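Local coordinates for protein AlkZ (Streptomyces sahachiroi, PDB 5UUJ) that belongs to the AlkZ-like family of DNA glycosylases, in the helix-turn-helix clan, and is built of more helix than strand, at residues M74-A78 and L166-A170. Residues are numbered along the deposited sequence; the frame is centred on the assembly and turned at random.
Sequences MKTWA and LKPLA
Trp77, the last residue of strand 74-77, lays one face of its indole against Leu166 on helix 162-172. The CD1 methyl of Leu166 sits over the six-membered ring, 13° off the ring normal, in a CH-pi contact, while CD2 reaches the outer rim of the same ring, 3.9 Å from Trp77 CZ2. Leucine and indole cross at about a right angle, and the CD1 methyl points obliquely onto the face. With Trp77 CG anti to its own carbonyl carbon (chi1 -65°), the indole is carried out beside the helix. One turn on, Ala170 fits beneath the start of the side chain: its CB lies 4.0 Å from Trp77 CB and 3.5 Å from Thr76 OG1. Strand and helix come closest here, probably because the alanine is small, the CA atoms of Trp77 and Ala170 being 5.8 Å apart.

Packing is looser on the pyrrole side, where the extended chain of the partly exposed Lys167 crosses the indole at about a right angle and its CE comes nearest, 4.0 Å from Trp77 CD1. Its NZ hydrogen-bonds to the carbonyl O of Gly81, beyond the ring. Beside Ala170 a water bridges the segments: it accepts from Thr76 OG1 at 3.0 Å and donates to Ala170 O at 2.8 Å. Thr76 OG1 lies anti to the backbone N (chi1 -168°), on the helix side.

The contact joins helix 162-172 to strand 74-77, an outer strand of a small antiparallel sheet, paired with strand 83-86. His177, in the short strand after that helix, bonds through its backbone to Lys75 and meets Trp77 with its ring. The chemistry implies an interface held chiefly by apolar contact between indole, leucine and alanine, while the polar link is indirect, relayed by one water.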
loop_
_atom_site.group_PDB
_atom_site.type_symbol
_atom_site.label_atom_id
_atom_site.label_comp_id
_atom_site.label_asym_id
_atom_site.label_seq_id
_atom_site.Cartn_x
_atom_site.Cartn_y
_atom_site.Cartn_z
HETATM N N MSE A 74 -12.374 0.835 -2.114
HETATM C CA MSE A 74 -12.689 0.194 -0.841
HETATM C C MSE A 74 -11.541 0.386 0.140
HETATM O O MSE A 74 -10.399 0.623 -0.257
HETATM C CB MSE A 74 -12.981 -1.299 -1.036
HETATM C CG MSE A 74 -11.767 -2.213 -0.987
HETATM SE SE MSE A 74 -12.208 -4.082 -1.372
HETATM C CE MSE A 74 -13.140 -4.554 0.274
ATOM N N LYS A 75 -11.863 0.306 1.426
ATOM C CA LYS A 75 -10.857 0.335 2.478
ATOM C C LYS A 75 -10.915 -0.973 3.249
ATOM O O LYS A 75 -11.964 -1.351 3.773
ATOM C CB LYS A 75 -11.073 1.523 3.418
ATOM C CG LYS A 75 -10.939 2.878 2.746
ATOM C CD LYS A 75 -11.370 4.013 3.664
ATOM C CE LYS A 75 -10.465 4.126 4.877
ATOM N NZ LYS A 75 -10.789 5.328 5.699
ATOM N N THR A 76 -9.786 -1.668 3.305
ATOM C CA THR A 76 -9.703 -2.919 4.037
ATOM C C THR A 76 -8.247 -3.257 4.332
ATOM O O THR A 76 -7.331 -2.578 3.864
ATOM C CB THR A 76 -10.366 -4.075 3.252
ATOM O OG1 THR A 76 -10.515 -5.216 4.105
ATOM C CG2 THR A 76 -9.545 -4.456 2.018
ATOM N N TRP A 77 -8.042 -4.305 5.119
ATOM C CA TRP A 77 -6.702 -4.737 5.487
ATOM C C TRP A 77 -6.175 -5.710 4.446
ATOM O O TRP A 77 -6.838 -6.688 4.110
ATOM C CB TRP A 77 -6.714 -5.368 6.879
ATOM C CG TRP A 77 -7.065 -4.381 7.942
ATOM C CD1 TRP A 77 -6.202 -3.748 8.787
ATOM C CD2 TRP A 77 -8.372 -3.888 8.260
ATOM N NE1 TRP A 77 -6.890 -2.899 9.619
ATOM C CE2 TRP A 77 -8.224 -2.966 9.317
ATOM C CE3 TRP A 77 -9.654 -4.142 7.759
ATOM C CZ2 TRP A 77 -9.309 -2.300 9.884
ATOM C CZ3 TRP A 77 -10.730 -3.477 8.322
ATOM C CH2 TRP A 77 -10.550 -2.567 9.373
ATOM N N ALA A 78 -4.987 -5.416 3.927
ATOM C CA ALA A 78 -4.382 -6.210 2.870
ATOM C C ALA A 78 -2.909 -6.489 3.186
ATOM O O ALA A 78 -2.606 -7.179 4.164
ATOM C CB ALA A 78 -4.531 -5.501 1.526
ATOM N N LEU A 166 -9.748 -9.174 13.185
ATOM C CA LEU A 166 -10.500 -8.843 11.979
ATOM C C LEU A 166 -9.714 -9.124 10.700
ATOM O O LEU A 166 -10.292 -9.222 9.619
ATOM C CB LEU A 166 -10.929 -7.367 12.005
ATOM C CG LEU A 166 -9.836 -6.289 11.928
ATOM C CD1 LEU A 166 -9.413 -5.991 10.497
ATOM C CD2 LEU A 166 -10.295 -4.998 12.593
ATOM N N LYS A 167 -8.394 -9.239 10.812
ATOM C CA LYS A 167 -7.550 -9.283 9.621
ATOM C C LYS A 167 -7.737 -10.557 8.786
ATOM O O LYS A 167 -7.838 -10.473 7.562
ATOM C CB LYS A 167 -6.083 -9.101 10.021
ATOM C CG LYS A 167 -5.826 -7.729 10.624
ATOM C CD LYS A 167 -4.353 -7.387 10.731
ATOM C CE LYS A 167 -4.180 -6.004 11.345
ATOM N NZ LYS A 167 -2.769 -5.560 11.368
ATOM N N PRO A 168 -7.788 -11.737 9.431
ATOM C CA PRO A 168 -8.129 -12.931 8.647
ATOM C C PRO A 168 -9.469 -12.797 7.928
ATOM O O PRO A 168 -9.626 -13.283 6.805
ATOM C CB PRO A 168 -8.190 -14.040 9.701
ATOM C CG PRO A 168 -7.302 -13.575 10.790
ATOM C CD PRO A 168 -7.376 -12.076 10.804
ATOM N N LEU A 169 -10.423 -12.136 8.575
ATOM C CA LEU A 169 -11.741 -11.927 7.987
ATOM C C LEU A 169 -11.646 -10.991 6.788
ATOM O O LEU A 169 -12.295 -11.214 5.765
ATOM C CB LEU A 169 -12.713 -11.362 9.026
ATOM C CG LEU A 169 -13.496 -12.367 9.875
ATOM C CD1 LEU A 169 -12.589 -13.410 10.493
ATOM C CD2 LEU A 169 -14.272 -11.639 10.964
ATOM N N ALA A 170 -10.833 -9.946 6.915
ATOM C CA ALA A 170 -10.611 -9.025 5.808
ATOM C C ALA A 170 -9.984 -9.780 4.645
ATOM O O ALA A 170 -10.425 -9.660 3.507
ATOM C CB ALA A 170 -9.725 -7.864 6.238
HETATM O O HOH W 1 -11.991 -7.443 2.745
#